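Local coordinates for protein alternansucrase (Leuconostoc mesenteroides, PDB 6HVG) that is a large multidomain protein of glycoside hydrolase family 70, combining a TIM-barrel-type catalytic region that holds a calcium ion with repeats of the cell-wall- and choline-binding kind, at residues Q531-Y537 / M1248-I1253; K554-Q558 / G571-F576; Q558-I562 / N662-Y668. One frame throughout, in Å; residues are numbered along the deposited sequence.

Interaction 1: Q531-Y537 / M1248-I1253; sequences QGGFLAY and MNGTNI
Met1248 lies beside Tyr537 at one end of an antiparallel pairing between strands 534-537 and 1248-1252, the two middle strands of a six-stranded sheet. Its CB is 3.8 Å from Tyr537 CE2. Asn1249 turns its side chain away from the partner strand, and its ND2 donates to Asp581, a calcium ligand. Its carbonyl stays in the sheet. Asn1249 O accepts from Tyr537 N at 2.8 Å, and a water donates to both Asn1249 O and Tyr537 O. Gly1250 comes next. Its CA makes a CH-pi contact over the ring of Tyr537, 3.6 Å from the centroid. Tyr537 reaches this place with CG anti to its own carbonyl carbon (chi1 -59°). Thr1251 and Leu535 form the hydrogen-bonded pair. The bond from Leu535 N to Thr1251 O is 2.9 Å and almost straight at 171°; Thr1251 N returns a bond to Leu535 O. The amide of Asn1252 stacks on that of Gln531, with planes 8° apart. Gln531 is held by Met1099 O and Ala579 N. A second water joins Asn1252 ND2, Gln531 O and Ile1253 O. Ile1253 N donates to Gly533 O at 2.9 Å, while its CG2 packs 4.0 Å from Leu535 CG.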
# COMPACT_ATOMS: atom_id res chain seq x y z
N GLN A 531 -0.03 4.03 -4.23
CA GLN A 531 -0.42 5.19 -5.03
C GLN A 531 -1.88 5.29 -5.49
O GLN A 531 -2.25 6.24 -6.18
CB GLN A 531 0.50 5.27 -6.24
CG GLN A 531 1.85 5.86 -5.90
CD GLN A 531 2.71 5.99 -7.12
OE1 GLN A 531 2.85 5.05 -7.87
NE2 GLN A 531 3.28 7.16 -7.31
N GLY A 532 -2.71 4.32 -5.12
CA GLY A 532 -4.13 4.43 -5.36
C GLY A 532 -4.70 3.67 -6.55
O GLY A 532 -5.91 3.68 -6.73
N GLY A 533 -3.86 3.02 -7.35
CA GLY A 533 -4.36 2.15 -8.42
C GLY A 533 -3.57 2.25 -9.71
O GLY A 533 -2.86 3.21 -9.93
N PHE A 534 -3.72 1.25 -10.58
CA PHE A 534 -2.93 1.18 -11.80
C PHE A 534 -3.75 1.10 -13.07
O PHE A 534 -4.86 0.55 -13.06
CB PHE A 534 -2.05 -0.06 -11.78
CG PHE A 534 -1.20 -0.19 -10.58
CD1 PHE A 534 -0.10 0.63 -10.39
CD2 PHE A 534 -1.48 -1.14 -9.64
CE1 PHE A 534 0.69 0.52 -9.27
CE2 PHE A 534 -0.68 -1.27 -8.52
CZ PHE A 534 0.41 -0.44 -8.35
N LEU A 535 -3.14 1.58 -14.15
CA LEU A 535 -3.65 1.47 -15.50
C LEU A 535 -2.67 0.67 -16.35
O LEU A 535 -1.49 0.96 -16.36
CB LEU A 535 -3.77 2.84 -16.13
CG LEU A 535 -4.75 3.81 -15.47
CD1 LEU A 535 -4.69 5.17 -16.16
CD2 LEU A 535 -6.14 3.23 -15.53
N ALA A 536 -3.16 -0.36 -17.04
CA ALA A 536 -2.32 -1.11 -17.96
C ALA A 536 -2.52 -0.57 -19.37
O ALA A 536 -3.65 -0.47 -19.84
CB ALA A 536 -2.65 -2.58 -17.90
N TYR A 537 -1.43 -0.24 -20.06
CA TYR A 537 -1.51 0.24 -21.42
C TYR A 537 -1.77 -0.92 -22.37
O TYR A 537 -1.31 -2.04 -22.15
CB TYR A 537 -0.23 0.96 -21.84
CG TYR A 537 0.16 2.16 -21.02
CD1 TYR A 537 -0.76 2.87 -20.28
CD2 TYR A 537 1.48 2.60 -20.99
CE1 TYR A 537 -0.37 3.96 -19.50
CE2 TYR A 537 1.85 3.71 -20.24
CZ TYR A 537 0.92 4.37 -19.50
OH TYR A 537 1.29 5.44 -18.75
N MET A 1248 6.48 0.96 -21.93
CA MET A 1248 5.91 0.91 -20.59
C MET A 1248 4.72 -0.05 -20.52
O MET A 1248 3.98 -0.18 -21.48
CB MET A 1248 5.42 2.31 -20.16
CG MET A 1248 6.50 3.38 -20.15
SD MET A 1248 7.66 3.22 -18.80
CE MET A 1248 8.93 4.34 -19.34
N ASN A 1249 4.55 -0.69 -19.37
CA ASN A 1249 3.38 -1.49 -19.10
C ASN A 1249 2.22 -0.65 -18.63
O ASN A 1249 1.06 -0.97 -18.90
CB ASN A 1249 3.69 -2.53 -18.02
CG ASN A 1249 4.63 -3.61 -18.51
OD1 ASN A 1249 4.69 -3.92 -19.70
ND2 ASN A 1249 5.39 -4.19 -17.58
N GLY A 1250 2.50 0.43 -17.92
CA GLY A 1250 1.43 1.27 -17.43
C GLY A 1250 1.89 2.33 -16.47
O GLY A 1250 3.06 2.74 -16.50
N THR A 1251 0.96 2.80 -15.65
CA THR A 1251 1.20 3.90 -14.74
C THR A 1251 0.26 3.78 -13.54
O THR A 1251 -0.76 3.12 -13.61
CB THR A 1251 0.96 5.27 -15.41
OG1 THR A 1251 1.07 6.31 -14.43
CG2 THR A 1251 -0.42 5.35 -16.03
N ASN A 1252 0.63 4.42 -12.44
CA ASN A 1252 -0.32 4.67 -11.38
C ASN A 1252 -1.33 5.69 -11.91
O ASN A 1252 -1.00 6.52 -12.76
CB ASN A 1252 0.38 5.21 -10.14
CG ASN A 1252 1.11 6.51 -10.40
OD1 ASN A 1252 1.96 6.59 -11.30
ND2 ASN A 1252 0.80 7.53 -9.62
N ILE A 1253 -2.57 5.61 -11.44
CA ILE A 1253 -3.62 6.49 -11.90
C ILE A 1253 -3.23 7.96 -11.69
O ILE A 1253 -2.72 8.32 -10.64
CB ILE A 1253 -4.98 6.20 -11.24
CG1 ILE A 1253 -4.91 6.34 -9.72
CG2 ILE A 1253 -5.48 4.83 -11.64
CD1 ILE A 1253 -6.23 6.08 -9.03
O HOH W 1 -1.43 7.73 -8.09
O HOH W 2 0.03 -3.62 -20.06

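Interaction 2: K554-Q558 / G571-F576; sequences KLGRQ and GKGSEF. With CA (calcium ion), chain C.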
# COMPACT_ATOMS: atom_id res chain seq x y z
N LYS A 554 4.23 -8.56 -21.62
CA LYS A 554 3.90 -9.74 -20.80
C LYS A 554 4.02 -9.37 -19.35
O LYS A 554 5.10 -9.01 -18.87
CB LYS A 554 4.83 -10.91 -21.09
CG LYS A 554 4.80 -11.36 -22.54
CD LYS A 554 6.09 -12.02 -22.94
CE LYS A 554 6.19 -12.25 -24.44
NZ LYS A 554 5.66 -13.60 -24.75
N LEU A 555 2.90 -9.43 -18.64
CA LEU A 555 2.85 -8.99 -17.27
C LEU A 555 3.02 -10.14 -16.30
O LEU A 555 2.57 -11.26 -16.56
CB LEU A 555 1.50 -8.35 -17.04
CG LEU A 555 1.14 -7.17 -17.96
CD1 LEU A 555 -0.19 -6.54 -17.57
CD2 LEU A 555 2.21 -6.10 -18.00
N GLY A 556 3.72 -9.88 -15.20
CA GLY A 556 3.80 -10.83 -14.08
C GLY A 556 4.70 -12.00 -14.35
O GLY A 556 4.47 -13.08 -13.82
N ARG A 557 5.74 -11.80 -15.15
CA ARG A 557 6.68 -12.88 -15.41
C ARG A 557 7.74 -12.93 -14.32
O ARG A 557 8.94 -12.90 -14.59
CB ARG A 557 7.32 -12.74 -16.80
CG ARG A 557 6.30 -12.84 -17.92
CD ARG A 557 5.55 -14.17 -17.88
NE ARG A 557 4.67 -14.31 -19.03
CZ ARG A 557 5.01 -14.82 -20.22
NH1 ARG A 557 6.24 -15.24 -20.46
NH2 ARG A 557 4.12 -14.89 -21.17
N GLN A 558 7.29 -13.08 -13.08
CA GLN A 558 8.21 -13.22 -11.94
C GLN A 558 8.86 -14.58 -12.03
O GLN A 558 8.49 -15.37 -12.91
CB GLN A 558 7.49 -13.03 -10.61
CG GLN A 558 6.40 -14.04 -10.35
CD GLN A 558 5.81 -13.94 -8.96
OE1 GLN A 558 6.41 -13.36 -8.05
NE2 GLN A 558 4.64 -14.55 -8.77
N GLY A 571 -0.23 -16.74 -8.43
CA GLY A 571 1.17 -16.89 -8.80
C GLY A 571 1.62 -16.03 -9.96
O GLY A 571 2.79 -16.00 -10.30
N LYS A 572 0.70 -15.34 -10.60
CA LYS A 572 1.09 -14.32 -11.56
C LYS A 572 1.68 -13.18 -10.77
O LYS A 572 1.14 -12.78 -9.74
CB LYS A 572 -0.11 -13.80 -12.36
CG LYS A 572 0.27 -12.88 -13.50
CD LYS A 572 -0.94 -12.17 -14.09
CE LYS A 572 -0.59 -11.48 -15.39
NZ LYS A 572 -1.75 -10.73 -15.87
N GLY A 573 2.78 -12.65 -11.28
CA GLY A 573 3.50 -11.60 -10.58
C GLY A 573 2.75 -10.29 -10.53
O GLY A 573 2.01 -9.96 -11.46
N SER A 574 2.96 -9.54 -9.45
CA SER A 574 2.44 -8.20 -9.32
C SER A 574 3.38 -7.29 -10.08
O SER A 574 4.32 -6.78 -9.51
CB SER A 574 2.39 -7.81 -7.85
OG SER A 574 1.79 -8.85 -7.08
N GLU A 575 3.12 -7.10 -11.37
CA GLU A 575 3.97 -6.35 -12.27
C GLU A 575 3.96 -4.88 -11.93
O GLU A 575 4.97 -4.19 -12.14
CB GLU A 575 3.49 -6.54 -13.71
CG GLU A 575 4.36 -5.90 -14.80
CD GLU A 575 5.79 -6.42 -14.85
OE1 GLU A 575 5.99 -7.58 -15.31
OE2 GLU A 575 6.69 -5.64 -14.45
N PHE A 576 2.85 -4.41 -11.39
CA PHE A 576 2.72 -2.98 -11.11
C PHE A 576 3.00 -2.70 -9.67
O PHE A 576 2.44 -3.34 -8.80
CB PHE A 576 1.32 -2.51 -11.47
CG PHE A 576 1.01 -2.64 -12.92
CD1 PHE A 576 1.35 -1.64 -13.80
CD2 PHE A 576 0.45 -3.79 -13.40
CE1 PHE A 576 1.10 -1.78 -15.15
CE2 PHE A 576 0.19 -3.93 -14.73
CZ PHE A 576 0.52 -2.93 -15.62
CA CA C . 6.86 -4.00 -13.20
O HOH W 3 8.70 -3.36 -14.55
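Glu575 ties Gly556 to the calcium site, where two loop segments between strands 534-537 and 580-582 meet in the family 70 region. The residue binds calcium twice, through OE2 at 2.1 Å and through its backbone O at 2.2 Å. Asp581, Asn625, Asp1159 and a water complete the site. The chain of Glu575 leaves with CG anti to the backbone N (chi1 -175°) and then bends at chi2 (60°), bringing the carboxylate back to the metal. Its other oxygen, OE1, accepts from Gly556 N at 3.2 Å on the anti side. The carboxylate is therefore gripped from both of its oxygens, which probably fixes its rotation.

Two more bonds join the two segments. Gln558 NE2 donates to Gly571 O at 2.8 Å; the oxygen lies in the amide plane of Gln558, but the donor sits above the carbonyl plane of Gly571. Gly573 N donates to Gly556 O at 3.1 Å. Gly556 CA and Gly573 CA are 3.6 Å apart.

Packing continues outward. Lys572 runs extended past Leu555, with CE 3.4 Å from Leu555 O, and its NZ goes on to Arg1178 O. Leu555 CD2 meets Glu575 CG. Leu555 CD1 touches the ring edge of Phe576, 3.9 Å from CE2.

Interaction 3: Q558-I562 / N662-Y668; sequences QPINI and NGKDPQY
Tyr668 lays its ring against Pro559, and this carries the contact between the loop segment 558-562 and the start of helix 665-671. At CB the side chain leaves the helix toward the loop, with CG anti to the backbone N (chi1 177°). CG and CD1 each lie 3.7 Å from Pro559 CB. That carbon sits over the centre of the ring in a CH-pi contact, 12° off the ring normal. On the same side of the ring plane, Pro559 O lies toward the CD2/CE2 edge, 3.4 Å from Tyr668 CE2. CE1 remains near Pro559 CB, and CZ is farther from it. At the tip, OH meets Ile562 CD1 at 3.4 Å, the two side chains crossing at about a right angle.

No direct hydrogen bond joins the segments. A water does so instead: it accepts from Ile560 N at 2.9 Å and donates to Asp665 OD1 at 2.8 Å. Ile560 packs on the residues ahead of the helix: CG2 is 3.9 Å from Lys664 CB and CD1 lies by Asn662 ND2. Asn662 OD1 accepts from Lys664 N in the carbonyl plane, a capping bond at the turn into the helix.

In the fold, helix 665-671 follows strand 657-658 of the eight-stranded parallel barrel. The loop pressed on it runs between strands 534-537 and 580-582, and Asp624 touches Pro559 and Gln558 and accepts from Asn662 N.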
# COMPACT_ATOMS: atom_id res chain seq x y z
N GLN A 558 7.29 -13.08 -13.08
CA GLN A 558 8.21 -13.22 -11.94
C GLN A 558 8.86 -14.58 -12.03
O GLN A 558 8.49 -15.37 -12.91
CB GLN A 558 7.49 -13.03 -10.61
CG GLN A 558 6.40 -14.04 -10.35
CD GLN A 558 5.81 -13.94 -8.96
OE1 GLN A 558 6.41 -13.36 -8.05
NE2 GLN A 558 4.64 -14.55 -8.77
N PRO A 559 9.86 -14.87 -11.16
CA PRO A 559 10.56 -16.16 -11.29
C PRO A 559 9.62 -17.37 -11.39
O PRO A 559 9.74 -18.15 -12.34
CB PRO A 559 11.43 -16.20 -10.04
CG PRO A 559 11.73 -14.75 -9.78
CD PRO A 559 10.53 -13.98 -10.19
N ILE A 560 8.66 -17.48 -10.48
CA ILE A 560 7.77 -18.63 -10.47
C ILE A 560 6.78 -18.60 -11.63
O ILE A 560 6.09 -19.57 -11.87
CB ILE A 560 7.01 -18.81 -9.13
CG1 ILE A 560 6.04 -17.65 -8.86
CG2 ILE A 560 7.99 -18.96 -7.97
CD1 ILE A 560 5.10 -17.89 -7.69
N ASN A 561 6.68 -17.48 -12.35
CA ASN A 561 5.79 -17.39 -13.50
C ASN A 561 6.49 -16.89 -14.72
O ASN A 561 5.89 -16.20 -15.54
CB ASN A 561 4.60 -16.46 -13.21
CG ASN A 561 3.55 -16.50 -14.30
OD1 ASN A 561 3.22 -17.56 -14.80
ND2 ASN A 561 3.02 -15.35 -14.67
N ILE A 562 7.77 -17.23 -14.85
CA ILE A 562 8.58 -16.67 -15.93
C ILE A 562 7.99 -17.05 -17.29
O ILE A 562 8.10 -16.27 -18.25
CB ILE A 562 10.05 -17.09 -15.81
CG1 ILE A 562 10.91 -16.30 -16.80
CG2 ILE A 562 10.20 -18.59 -16.01
CD1 ILE A 562 12.40 -16.44 -16.58
N ASN A 662 9.32 -13.55 -2.59
CA ASN A 662 8.48 -14.75 -2.66
C ASN A 662 9.17 -15.94 -2.01
O ASN A 662 10.34 -16.17 -2.22
CB ASN A 662 8.12 -15.12 -4.10
CG ASN A 662 7.01 -16.17 -4.17
OD1 ASN A 662 7.24 -17.35 -3.91
ND2 ASN A 662 5.82 -15.75 -4.52
N GLY A 663 8.40 -16.70 -1.24
CA GLY A 663 8.91 -17.82 -0.48
C GLY A 663 9.43 -18.95 -1.35
O GLY A 663 10.13 -19.81 -0.83
N LYS A 664 9.10 -18.96 -2.64
CA LYS A 664 9.62 -19.96 -3.56
C LYS A 664 10.78 -19.45 -4.46
O LYS A 664 11.27 -20.20 -5.31
CB LYS A 664 8.49 -20.48 -4.45
CG LYS A 664 7.59 -21.52 -3.80
CD LYS A 664 6.42 -21.91 -4.72
CE LYS A 664 6.92 -22.42 -6.09
NZ LYS A 664 5.88 -22.97 -7.01
N ASP A 665 11.22 -18.21 -4.27
CA ASP A 665 12.32 -17.65 -5.04
C ASP A 665 13.69 -18.31 -4.72
O ASP A 665 14.49 -18.54 -5.62
CB ASP A 665 12.43 -16.13 -4.80
CG ASP A 665 11.41 -15.31 -5.60
OD1 ASP A 665 10.71 -15.91 -6.43
OD2 ASP A 665 11.34 -14.06 -5.40
N PRO A 666 13.98 -18.59 -3.45
CA PRO A 666 15.24 -19.27 -3.15
C PRO A 666 15.51 -20.49 -4.01
O PRO A 666 16.60 -20.63 -4.51
CB PRO A 666 15.05 -19.70 -1.70
CG PRO A 666 14.26 -18.59 -1.13
CD PRO A 666 13.28 -18.22 -2.22
N GLN A 667 14.51 -21.33 -4.21
CA GLN A 667 14.67 -22.58 -4.94
C GLN A 667 14.79 -22.33 -6.43
O GLN A 667 15.55 -23.02 -7.11
CB GLN A 667 13.50 -23.54 -4.66
CG GLN A 667 13.43 -24.11 -3.24
CD GLN A 667 13.08 -23.07 -2.15
OE1 GLN A 667 12.35 -22.10 -2.40
NE2 GLN A 667 13.66 -23.25 -0.97
N TYR A 668 14.05 -21.34 -6.95
CA TYR A 668 14.25 -20.89 -8.33
C TYR A 668 15.69 -20.45 -8.54
O TYR A 668 16.36 -20.93 -9.45
CB TYR A 668 13.32 -19.72 -8.67
CG TYR A 668 13.53 -19.19 -10.07
CD1 TYR A 668 14.48 -18.21 -10.33
CD2 TYR A 668 12.79 -19.67 -11.13
CE1 TYR A 668 14.70 -17.74 -11.61
CE2 TYR A 668 12.99 -19.20 -12.41
CZ TYR A 668 13.93 -18.24 -12.66
OH TYR A 668 14.11 -17.80 -13.95
O HOH W 4 8.65 -15.51 -8.33

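In the fold
All three interactions lie within the family 70 range. Along the chain, strand 534-537 comes first, then segments 554-558, 558-562 and 571-576, then 662-668, and strand 1248-1252 returns far later. Interactions 1 and 2 have centres 14 Å apart and touch, through Phe534 with Phe576 and Asn1249 with Leu555 and Glu575. Interactions 2 and 3 have centres about 11 Å apart, share Gln558, and are probably joined by Asn561 ND2 to Gly556 O. Interactions 1 and 3 do not touch: centres about 24 Å apart, nearest atoms about 10 Å. The loop between strands 534-537 and 580-582, which carries Glu575 of the calcium site, thus touches the antiparallel six-stranded sheet and helix 665-671 beside the parallel barrel.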